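Cif-like 1 (Burkholderia cenocepacia, PDB 7JQY) is a Cif-like enzyme of the alpha/beta hydrolase fold that probably acts as an epoxide hydrolase and assembles as an octamer. Local coordinates at residues V128-A133 with T236-F241; I124-A129 with V148-T153. The protein carries 1 engineered substitution. All blocks are in the same frame, centred on the assembly; numbering follows the deposited sequence.

Interactions 1 and 2 share helix 124-135, which follows Ser-123, an engineered replacement of an aspartate at the turn after strand 117-122, the probable nucleophile elbow of this fold. Interaction 2 packs the start of the helix against loop 148-153, where the chain leaves the central sheet for the inserted helices; interaction 1 packs its next turns against helix 231-241, the last of those helices before strand 250-255. Their centres lie about 8 Å apart. Phe-238 joins them: its CD2 lies 3.2 Å from Pro-151 O, and its CZ is 3.3 Å from Met-127 O. Together they seat both ends of the insertion, probably the cap as in related epoxide hydrolases, on one helix of the core.

Interaction 1 of 2, residues V128-A133 with T236-F241; sequences VAYAYA and TRFKAF
Tyr-130 turns the edge of its ring toward the face of Phe-238 in a T-shaped (edge-to-face) pair. The two centroids are 5.3 Å apart and the planes meet at 61°, so the T leans well away from square. Tyr-130 CD2 does the touching: it stands 3.6 Å above the Phe-238 plane, displaced toward the rim on the CD2-CE2 side instead of over the middle. The tyrosine reaches across because CG is anti to the backbone N (chi1 168°), its side chain running counter to both phenylalanine side chains as it passes them.

Farther out, the phenol end meets Phe-241 near its root. Tyr-130 OH lies 3.4 Å from Phe-241 CB, a van der Waals contact, while CE2 approaches the same carbon. The methyl of Ala-131 touches both phenylalanines: its CB sits 4.0 Å from Phe-241 CE2 and 4.1 Å from Phe-238 CE1. One face of Phe-241 also carries a carbonyl from its own helix, Arg-237 O, which accepts the backbone bond from Phe-241 N.

These rings explain the wide spacing of the helices: the axes of the two six-residue segments approach to 10.9 Å and run at 45° to each other. Met-145 of strand 140-146 touches Tyr-130 from the sheet, and Leu-246 and Leu-270 touch it from loops, while Phe-241 also reaches Ala-134 and Gln-135.

No hydrogen bond or salt bridge crosses between 128-133 and 236-241. The contact between these segments of a core helix and the last inserted helix therefore rests on dispersion and on the weak electrostatics of the Tyr-130 edge against the Phe-238 face.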
# COMPACT_ATOMS: atom_id res chain seq x y z
N VAL B 128 -14.96 0.92 35.39
CA VAL B 128 -14.13 0.08 36.24
C VAL B 128 -14.09 0.63 37.66
O VAL B 128 -14.25 -0.11 38.64
CB VAL B 128 -12.72 -0.04 35.64
CG1 VAL B 128 -11.89 -1.07 36.42
CG2 VAL B 128 -12.80 -0.41 34.17
N ALA B 129 -13.89 1.94 37.80
CA ALA B 129 -13.80 2.53 39.13
C ALA B 129 -15.11 2.35 39.90
O ALA B 129 -15.09 2.07 41.11
CB ALA B 129 -13.43 4.01 39.04
N TYR B 130 -16.25 2.50 39.22
CA TYR B 130 -17.52 2.29 39.90
C TYR B 130 -17.69 0.83 40.31
O TYR B 130 -18.09 0.54 41.44
CB TYR B 130 -18.69 2.72 39.00
CG TYR B 130 -20.02 2.25 39.55
CD1 TYR B 130 -20.57 2.83 40.69
CD2 TYR B 130 -20.72 1.22 38.94
CE1 TYR B 130 -21.78 2.40 41.20
CE2 TYR B 130 -21.93 0.78 39.45
CZ TYR B 130 -22.45 1.38 40.58
OH TYR B 130 -23.65 0.94 41.08
N ALA B 131 -17.37 -0.10 39.40
CA ALA B 131 -17.46 -1.52 39.72
C ALA B 131 -16.52 -1.90 40.85
O ALA B 131 -16.82 -2.80 41.63
CB ALA B 131 -17.17 -2.36 38.47
N TYR B 132 -15.39 -1.21 40.96
CA TYR B 132 -14.50 -1.41 42.10
C TYR B 132 -15.20 -1.02 43.39
O TYR B 132 -15.24 -1.80 44.35
CB TYR B 132 -13.22 -0.59 41.91
CG TYR B 132 -12.02 -1.01 42.75
CD1 TYR B 132 -12.16 -1.47 44.06
CD2 TYR B 132 -10.73 -0.91 42.23
CE1 TYR B 132 -11.05 -1.83 44.82
CE2 TYR B 132 -9.62 -1.27 42.98
CZ TYR B 132 -9.79 -1.73 44.26
OH TYR B 132 -8.68 -2.08 45.00
N ALA B 133 -15.81 0.17 43.42
CA ALA B 133 -16.48 0.63 44.63
C ALA B 133 -17.72 -0.20 44.94
O ALA B 133 -18.04 -0.42 46.12
CB ALA B 133 -16.86 2.10 44.50
N THR B 236 -26.39 -5.27 32.38
CA THR B 236 -27.00 -6.21 33.31
C THR B 236 -26.30 -6.18 34.66
O THR B 236 -26.94 -6.11 35.71
CB THR B 236 -26.96 -7.62 32.72
OG1 THR B 236 -27.35 -7.59 31.35
CG2 THR B 236 -27.86 -8.57 33.49
N ARG B 237 -24.96 -6.22 34.65
CA ARG B 237 -24.23 -6.30 35.91
C ARG B 237 -24.36 -5.01 36.71
O ARG B 237 -24.57 -5.04 37.93
CB ARG B 237 -22.77 -6.65 35.64
CG ARG B 237 -21.96 -6.89 36.89
CD ARG B 237 -22.31 -8.23 37.51
NE ARG B 237 -21.53 -8.48 38.72
CZ ARG B 237 -20.42 -9.20 38.74
NH1 ARG B 237 -19.96 -9.75 37.62
NH2 ARG B 237 -19.76 -9.39 39.88
N PHE B 238 -24.31 -3.85 36.03
CA PHE B 238 -24.32 -2.57 36.74
C PHE B 238 -25.70 -2.25 37.32
O PHE B 238 -25.80 -1.68 38.41
CB PHE B 238 -23.89 -1.45 35.80
CG PHE B 238 -22.41 -1.27 35.70
CD1 PHE B 238 -21.56 -2.37 35.85
CD2 PHE B 238 -21.87 -0.02 35.49
CE1 PHE B 238 -20.20 -2.21 35.77
CE2 PHE B 238 -20.50 0.15 35.41
CZ PHE B 238 -19.66 -0.95 35.54
N LYS B 239 -26.76 -2.63 36.61
CA LYS B 239 -28.12 -2.42 37.11
C LYS B 239 -28.31 -3.13 38.45
O LYS B 239 -29.01 -2.63 39.34
CB LYS B 239 -29.12 -2.96 36.08
CG LYS B 239 -29.18 -2.17 34.78
CD LYS B 239 -29.92 -2.93 33.66
CE LYS B 239 -30.95 -2.14 32.88
NZ LYS B 239 -30.91 -2.65 31.46
N ALA B 240 -27.71 -4.31 38.58
CA ALA B 240 -27.69 -5.01 39.86
C ALA B 240 -26.85 -4.27 40.89
O ALA B 240 -27.21 -4.21 42.07
CB ALA B 240 -27.18 -6.44 39.67
N PHE B 241 -25.73 -3.68 40.47
CA PHE B 241 -24.88 -2.95 41.40
C PHE B 241 -25.61 -1.75 42.01
O PHE B 241 -25.36 -1.39 43.17
CB PHE B 241 -23.61 -2.45 40.69
CG PHE B 241 -22.55 -3.51 40.46
CD1 PHE B 241 -22.50 -4.67 41.23
CD2 PHE B 241 -21.58 -3.33 39.47
CE1 PHE B 241 -21.51 -5.62 41.02
CE2 PHE B 241 -20.59 -4.27 39.25
CZ PHE B 241 -20.55 -5.42 40.02

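Interaction 2 of 2, residues I124-A129 with V148-T153; sequences IGVMVA and VPVPGT
Val-150, which packs on Val-126 of helix 124-135, has its carbonyl oxygen held by Thr-153 OG1 at 3.0 Å, with a C=O...donor angle of 162°. The same hydroxyl oxygen takes part in a second bond, with Trp-156 N, making Thr-153 the N-cap of helix 154-161. One side chain thus ties the type II beta turn 150-153, with Gly-152 at its third position, to the start of the following helix.

The loop meets the helix through carbon and sulfur. Val-126 CG1 comes 3.7 Å from Val-150 CG1, the two side chains crossing at about a right angle. Val-126 CG1 lies between its own backbone N and carbonyl carbon (chi1 85°), where it also touches Val-148 O. Met-127, extended beyond CG, crosses Pro-151 at about a right angle. Its SD rests 3.6 Å from Pro-151 CD; its CE still lies by that carbon, Pro-151 CD, at 3.9 Å, and only loosely approaches Pro-149 O and Val-148 CG1. The backbones are nearest at Met-127 and Val-150, with CA atoms 5.4 Å apart; no hydrogen bond joins the two segments, which meet by van der Waals packing of side chains and backbone oxygens.

Three helices surround this junction. Lys-98 of helix 98-111 touches Met-127, and Met-266 of helix 262-268 packs on Pro-149, Val-150 and Thr-153. From helix 231-241, Phe-238 touches both Met-127 and Pro-151, and Glu-235 meets Pro-151. The loop itself carries the chain from strand 140-146 to helix 154-161, passing across the first turns of helix 124-135.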
# COMPACT_ATOMS: atom_id res chain seq x y z
N ILE B 124 -14.12 4.63 30.06
CA ILE B 124 -14.17 3.23 30.48
C ILE B 124 -13.65 3.08 31.90
O ILE B 124 -14.14 2.25 32.67
CB ILE B 124 -13.37 2.37 29.48
CG1 ILE B 124 -13.93 2.54 28.06
CG2 ILE B 124 -13.37 0.91 29.88
CD1 ILE B 124 -15.28 1.91 27.86
N GLY B 125 -12.67 3.91 32.27
CA GLY B 125 -12.10 3.81 33.60
C GLY B 125 -13.07 4.15 34.71
O GLY B 125 -12.93 3.65 35.83
N VAL B 126 -14.04 5.03 34.44
CA VAL B 126 -15.00 5.33 35.49
C VAL B 126 -15.98 4.17 35.67
O VAL B 126 -16.51 3.98 36.77
CB VAL B 126 -15.70 6.67 35.21
CG1 VAL B 126 -16.89 6.51 34.26
CG2 VAL B 126 -16.10 7.31 36.52
N MET B 127 -16.18 3.35 34.64
CA MET B 127 -16.99 2.15 34.82
C MET B 127 -16.25 1.12 35.66
O MET B 127 -16.84 0.51 36.57
CB MET B 127 -17.36 1.55 33.46
CG MET B 127 -17.84 2.57 32.43
SD MET B 127 -18.21 1.87 30.80
CE MET B 127 -18.65 3.36 29.92
N VAL B 128 -14.96 0.92 35.39
CA VAL B 128 -14.13 0.08 36.24
C VAL B 128 -14.09 0.63 37.66
O VAL B 128 -14.25 -0.11 38.64
CB VAL B 128 -12.72 -0.04 35.64
CG1 VAL B 128 -11.89 -1.07 36.42
CG2 VAL B 128 -12.80 -0.41 34.17
N ALA B 129 -13.89 1.94 37.80
CA ALA B 129 -13.80 2.53 39.13
C ALA B 129 -15.11 2.35 39.90
O ALA B 129 -15.09 2.07 41.11
CB ALA B 129 -13.43 4.01 39.04
N VAL B 148 -17.97 10.89 31.80
CA VAL B 148 -18.82 9.92 31.10
C VAL B 148 -19.79 9.26 32.07
O VAL B 148 -19.40 8.95 33.21
CB VAL B 148 -17.95 8.86 30.39
CG1 VAL B 148 -18.79 7.80 29.69
CG2 VAL B 148 -17.01 9.53 29.40
N PRO B 149 -21.05 9.03 31.69
CA PRO B 149 -21.94 8.23 32.53
C PRO B 149 -21.64 6.74 32.42
O PRO B 149 -21.14 6.26 31.40
CB PRO B 149 -23.33 8.53 31.95
CG PRO B 149 -23.03 8.82 30.49
CD PRO B 149 -21.73 9.57 30.49
N VAL B 150 -21.97 6.00 33.48
CA VAL B 150 -21.69 4.57 33.50
C VAL B 150 -22.94 3.81 33.06
O VAL B 150 -24.05 4.35 33.16
CB VAL B 150 -21.20 4.09 34.88
CG1 VAL B 150 -20.07 4.97 35.39
CG2 VAL B 150 -22.33 4.03 35.88
N PRO B 151 -22.80 2.60 32.52
CA PRO B 151 -23.99 1.84 32.12
C PRO B 151 -24.93 1.59 33.29
O PRO B 151 -24.51 1.50 34.45
CB PRO B 151 -23.41 0.53 31.58
CG PRO B 151 -21.98 0.87 31.20
CD PRO B 151 -21.54 1.92 32.17
N GLY B 152 -26.22 1.46 32.97
CA GLY B 152 -27.25 1.22 33.94
C GLY B 152 -27.97 2.47 34.42
O GLY B 152 -29.13 2.38 34.84
N THR B 153 -27.32 3.63 34.35
CA THR B 153 -27.98 4.85 34.77
C THR B 153 -28.96 5.31 33.69
O THR B 153 -28.88 4.90 32.53
CB THR B 153 -26.95 5.95 35.08
OG1 THR B 153 -26.23 6.29 33.88
CG2 THR B 153 -25.98 5.46 36.14